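Local coordinates for GlcNAc Inducible Gene 2, GIG2 (Candida albicans, PDB 6AKZ), which binds an iron(III) ion and is probably an oxygenase of the DUF1479 family, its gene being induced by N-acetylglucosamine, at residues Met89-Asp100 with Ile338-Phe348. Residues are numbered along the deposited sequence; the frame is centred on the assembly and turned at random.
Sequences MIENVIDVDRID and IPDVKKGSFVF
M89 reaches from its strand across V347 to the incoming loop. With CG anti to the backbone N (chi1 170°) and the chain turning only at chi3, its methyl CE settles among I338, P339, V341 and V347, 3.8 Å from V347 CG2; a flexible thioether suits a spot where one methyl must meet several differently placed apolar groups. On the other face of the sheet, I90 sends CD1 to the edge of the F348 ring, 4.0 Å from CE2, while F346 CE1 lies above one face of that ring, offset toward the rim, and helix 143-153 packs against both phenylalanines. I90 and F346 form the antiparallel hydrogen-bonded pair that joins the strands: I90 N to F346 O is almost straight (173°), and F346 N returns to I90 O.

Beyond the strands, G344 O accepts I94 N at 3.1 Å and, weakly, V93 N. G344 is the third residue of the type II turn K342-S345, where its positive phi of 84° is easy for a residue without a CB, and a CB there would strike I94 O. I99 lays CG1 and CD1 against its backbone. K343, fully extended beyond CG, runs past I99 CG2 and V96 CG1, and its NZ meets D100 OD1 at 3.2 Å from above the carboxylate plane, a salt bridge joining the turn to helix 96-112. S345 is small enough to bring OG against E91 CA and CG, and OG touches two waters; one, 2.8 Å from E91 OE2, also accepts K342 N.

The side chain of I338, at the start of the loop, lies about 8 Å from that of the iron ligand H355. The arrangement is a neighbouring strand pair, 87-91 with 346-350, in the main sheet, consistent with the double-stranded beta-helix scaffold of the cupin clan.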
loop_
_atom_site.group_PDB
_atom_site.type_symbol
_atom_site.label_atom_id
_atom_site.label_comp_id
_atom_site.label_asym_id
_atom_site.label_seq_id
_atom_site.Cartn_x
_atom_site.Cartn_y
_atom_site.Cartn_z
ATOM N N MET A 89 -1.619 -11.199 9.026
ATOM C CA MET A 89 -2.830 -11.894 8.719
ATOM C C MET A 89 -3.664 -11.996 10.008
ATOM O O MET A 89 -3.177 -12.463 11.025
ATOM C CB MET A 89 -2.525 -13.270 8.130
ATOM C CG MET A 89 -3.799 -14.189 7.991
ATOM S SD MET A 89 -3.361 -15.860 7.401
ATOM C CE MET A 89 -2.878 -15.527 5.767
ATOM N N ILE A 90 -4.859 -11.476 9.970
ATOM C CA ILE A 90 -5.807 -11.524 11.103
ATOM C C ILE A 90 -6.861 -12.518 10.773
ATOM O O ILE A 90 -7.644 -12.366 9.785
ATOM C CB ILE A 90 -6.417 -10.150 11.321
ATOM C CG1 ILE A 90 -5.349 -9.067 11.487
ATOM C CG2 ILE A 90 -7.401 -10.190 12.495
ATOM C CD1 ILE A 90 -5.913 -7.668 11.492
ATOM N N GLU A 91 -6.944 -13.566 11.541
ATOM C CA GLU A 91 -7.904 -14.650 11.262
ATOM C C GLU A 91 -9.296 -14.430 11.858
ATOM O O GLU A 91 -9.416 -13.765 12.841
ATOM C CB GLU A 91 -7.328 -15.966 11.745
ATOM C CG GLU A 91 -6.172 -16.367 10.870
ATOM C CD GLU A 91 -5.842 -17.850 10.925
ATOM O OE1 GLU A 91 -5.255 -18.173 11.977
ATOM O OE2 GLU A 91 -6.114 -18.630 9.920
ATOM N N ASN A 92 -10.352 -14.882 11.177
ATOM C CA ASN A 92 -11.662 -14.962 11.751
ATOM C C ASN A 92 -12.285 -13.577 11.987
ATOM O O ASN A 92 -12.980 -13.317 12.963
ATOM C CB ASN A 92 -11.658 -15.803 13.066
ATOM C CG ASN A 92 -11.227 -17.270 12.868
ATOM O OD1 ASN A 92 -11.708 -17.978 12.003
ATOM N ND2 ASN A 92 -10.415 -17.742 13.742
ATOM N N VAL A 93 -11.991 -12.655 11.098
ATOM C CA VAL A 93 -12.612 -11.327 11.127
ATOM C C VAL A 93 -14.090 -11.428 10.736
ATOM O O VAL A 93 -14.922 -10.738 11.304
ATOM C CB VAL A 93 -11.927 -10.406 10.133
ATOM C CG1 VAL A 93 -12.624 -9.021 10.200
ATOM C CG2 VAL A 93 -10.419 -10.351 10.489
ATOM N N ILE A 94 -14.403 -12.267 9.766
ATOM C CA ILE A 94 -15.777 -12.426 9.268
ATOM C C ILE A 94 -16.125 -13.907 9.272
ATOM O O ILE A 94 -15.317 -14.729 8.848
ATOM C CB ILE A 94 -15.936 -11.891 7.838
ATOM C CG1 ILE A 94 -15.461 -10.447 7.677
ATOM C CG2 ILE A 94 -17.393 -12.016 7.343
ATOM C CD1 ILE A 94 -16.218 -9.465 8.454
ATOM N N ASP A 95 -17.334 -14.225 9.756
ATOM C CA ASP A 95 -17.866 -15.613 9.674
ATOM C C ASP A 95 -17.854 -16.171 8.268
ATOM O O ASP A 95 -18.230 -15.491 7.321
ATOM C CB ASP A 95 -19.331 -15.669 10.170
ATOM C CG ASP A 95 -19.468 -15.422 11.641
ATOM O OD1 ASP A 95 -18.591 -15.875 12.431
ATOM O OD2 ASP A 95 -20.470 -14.768 12.046
ATOM N N VAL A 96 -17.622 -17.473 8.155
ATOM C CA VAL A 96 -17.592 -18.139 6.870
ATOM C C VAL A 96 -18.924 -18.055 6.174
ATOM O O VAL A 96 -18.991 -17.869 4.958
ATOM C CB VAL A 96 -17.178 -19.614 7.016
ATOM C CG1 VAL A 96 -17.413 -20.393 5.727
ATOM C CG2 VAL A 96 -15.724 -19.707 7.487
ATOM N N ASP A 97 -20.021 -18.176 6.896
ATOM C CA ASP A 97 -21.284 -18.108 6.191
ATOM C C ASP A 97 -21.531 -16.774 5.507
ATOM O O ASP A 97 -22.102 -16.692 4.401
ATOM C CB ASP A 97 -22.459 -18.450 7.134
ATOM C CG ASP A 97 -22.535 -19.961 7.452
ATOM O OD1 ASP A 97 -21.954 -20.820 6.724
ATOM O OD2 ASP A 97 -23.172 -20.281 8.472
ATOM N N ARG A 98 -21.151 -15.708 6.181
ATOM C CA ARG A 98 -21.242 -14.388 5.602
ATOM C C ARG A 98 -20.350 -14.157 4.385
ATOM O O ARG A 98 -20.716 -13.543 3.368
ATOM C CB ARG A 98 -20.890 -13.379 6.701
ATOM C CG ARG A 98 -20.955 -11.941 6.263
ATOM C CD ARG A 98 -22.197 -11.519 5.544
ATOM N NE ARG A 98 -23.376 -11.695 6.379
ATOM C CZ ARG A 98 -24.631 -11.426 5.978
ATOM N NH1 ARG A 98 -24.874 -10.986 4.749
ATOM N NH2 ARG A 98 -25.662 -11.600 6.824
ATOM N N ILE A 99 -19.160 -14.671 4.474
ATOM C CA ILE A 99 -18.241 -14.680 3.347
ATOM C C ILE A 99 -18.797 -15.379 2.128
ATOM O O ILE A 99 -18.691 -14.875 1.002
ATOM C CB ILE A 99 -16.884 -15.319 3.722
ATOM C CG1 ILE A 99 -16.149 -14.460 4.691
ATOM C CG2 ILE A 99 -16.029 -15.587 2.486
ATOM C CD1 ILE A 99 -15.607 -13.157 4.181
ATOM N N ASP A 100 -19.427 -16.532 2.346
ATOM C CA ASP A 100 -20.024 -17.301 1.256
ATOM C C ASP A 100 -21.148 -16.530 0.559
ATOM O O ASP A 100 -21.240 -16.534 -0.668
ATOM C CB ASP A 100 -20.551 -18.642 1.772
ATOM C CG ASP A 100 -19.460 -19.499 2.384
ATOM O OD1 ASP A 100 -18.292 -19.056 2.398
ATOM O OD2 ASP A 100 -19.770 -20.615 2.850
ATOM N N ILE A 338 2.561 -16.206 1.834
ATOM C CA ILE A 338 1.824 -16.053 3.114
ATOM C C ILE A 338 1.345 -17.403 3.641
ATOM O O ILE A 338 1.334 -18.388 2.897
ATOM C CB ILE A 338 0.657 -15.063 2.986
ATOM C CG1 ILE A 338 -0.337 -15.561 1.925
ATOM C CG2 ILE A 338 1.232 -13.656 2.784
ATOM C CD1 ILE A 338 -1.601 -14.773 1.971
ATOM N N PRO A 339 1.002 -17.479 4.945
ATOM C CA PRO A 339 0.371 -18.690 5.543
ATOM C C PRO A 339 -0.920 -19.040 4.843
ATOM O O PRO A 339 -1.465 -18.258 4.034
ATOM C CB PRO A 339 0.230 -18.358 7.060
ATOM C CG PRO A 339 0.777 -16.981 7.235
ATOM C CD PRO A 339 1.250 -16.434 5.951
ATOM N N ASP A 340 -1.344 -20.282 5.055
ATOM C CA ASP A 340 -2.647 -20.763 4.547
ATOM C C ASP A 340 -3.718 -19.697 4.837
ATOM O O ASP A 340 -3.728 -19.123 5.899
ATOM C CB ASP A 340 -3.033 -22.097 5.216
ATOM C CG ASP A 340 -2.121 -23.251 4.784
ATOM O OD1 ASP A 340 -1.334 -23.153 3.767
ATOM O OD2 ASP A 340 -2.190 -24.285 5.508
ATOM N N VAL A 341 -4.505 -19.371 3.843
ATOM C CA VAL A 341 -5.557 -18.362 3.965
ATOM C C VAL A 341 -6.887 -19.079 4.168
ATOM O O VAL A 341 -7.216 -19.994 3.385
ATOM C CB VAL A 341 -5.627 -17.550 2.648
ATOM C CG1 VAL A 341 -6.799 -16.613 2.616
ATOM C CG2 VAL A 341 -4.336 -16.795 2.475
ATOM N N LYS A 342 -7.632 -18.635 5.176
ATOM C CA LYS A 342 -8.992 -19.073 5.434
ATOM C C LYS A 342 -10.016 -17.931 5.101
ATOM O O LYS A 342 -9.782 -16.754 5.323
ATOM C CB LYS A 342 -9.108 -19.548 6.885
ATOM C CG LYS A 342 -8.128 -20.678 7.251
ATOM C CD LYS A 342 -8.479 -21.945 6.510
ATOM C CE LYS A 342 -7.711 -23.188 7.072
ATOM N NZ LYS A 342 -6.535 -23.545 6.201
ATOM N N LYS A 343 -11.166 -18.314 4.612
ATOM C CA LYS A 343 -12.341 -17.359 4.430
ATOM C C LYS A 343 -12.534 -16.466 5.643
ATOM O O LYS A 343 -12.474 -16.939 6.764
ATOM C CB LYS A 343 -13.644 -18.159 4.241
ATOM C CG LYS A 343 -13.690 -18.884 2.963
ATOM C CD LYS A 343 -14.949 -19.745 2.883
ATOM C CE LYS A 343 -14.979 -20.429 1.526
ATOM N NZ LYS A 343 -16.202 -21.274 1.371
ATOM N N GLY A 344 -12.633 -15.179 5.423
ATOM C CA GLY A 344 -12.854 -14.259 6.515
ATOM C C GLY A 344 -11.657 -13.798 7.290
ATOM O O GLY A 344 -11.851 -13.031 8.277
ATOM N N SER A 345 -10.454 -14.164 6.835
ATOM C CA SER A 345 -9.222 -13.533 7.280
ATOM C C SER A 345 -8.982 -12.282 6.458
ATOM O O SER A 345 -9.470 -12.134 5.360
ATOM C CB SER A 345 -7.996 -14.428 7.081
ATOM O OG SER A 345 -8.159 -15.562 7.915
ATOM N N PHE A 346 -8.249 -11.366 7.063
ATOM C CA PHE A 346 -7.838 -10.119 6.425
ATOM C C PHE A 346 -6.332 -10.101 6.413
ATOM O O PHE A 346 -5.721 -10.365 7.459
ATOM C CB PHE A 346 -8.438 -8.903 7.083
ATOM C CG PHE A 346 -8.546 -7.735 6.189
ATOM C CD1 PHE A 346 -7.432 -6.934 5.942
ATOM C CD2 PHE A 346 -9.699 -7.460 5.498
ATOM C CE1 PHE A 346 -7.508 -5.911 5.069
ATOM C CE2 PHE A 346 -9.771 -6.403 4.627
ATOM C CZ PHE A 346 -8.698 -5.653 4.391
ATOM N N VAL A 347 -5.737 -9.719 5.263
ATOM C CA VAL A 347 -4.315 -9.644 5.123
ATOM C C VAL A 347 -3.938 -8.175 4.824
ATOM O O VAL A 347 -4.447 -7.596 3.862
ATOM C CB VAL A 347 -3.753 -10.609 4.079
ATOM C CG1 VAL A 347 -2.311 -10.295 3.693
ATOM C CG2 VAL A 347 -3.929 -12.055 4.547
ATOM N N PHE A 348 -3.002 -7.661 5.589
ATOM C CA PHE A 348 -2.436 -6.287 5.428
ATOM C C PHE A 348 -0.954 -6.365 5.081
ATOM O O PHE A 348 -0.207 -7.179 5.638
ATOM C CB PHE A 348 -2.505 -5.508 6.730
ATOM C CG PHE A 348 -3.840 -5.009 7.100
ATOM C CD1 PHE A 348 -4.403 -3.976 6.383
ATOM C CD2 PHE A 348 -4.532 -5.545 8.204
ATOM C CE1 PHE A 348 -5.665 -3.446 6.687
ATOM C CE2 PHE A 348 -5.812 -5.025 8.503
ATOM C CZ PHE A 348 -6.358 -3.990 7.752
HETATM O O HOH W 1 -6.257 -17.361 7.447
HETATM O O HOH W 2 -3.209 -20.062 8.657
HETATM O O HOH W 3 -10.375 -16.768 9.014
HETATM O O HOH W 4 -18.392 -23.037 3.030
#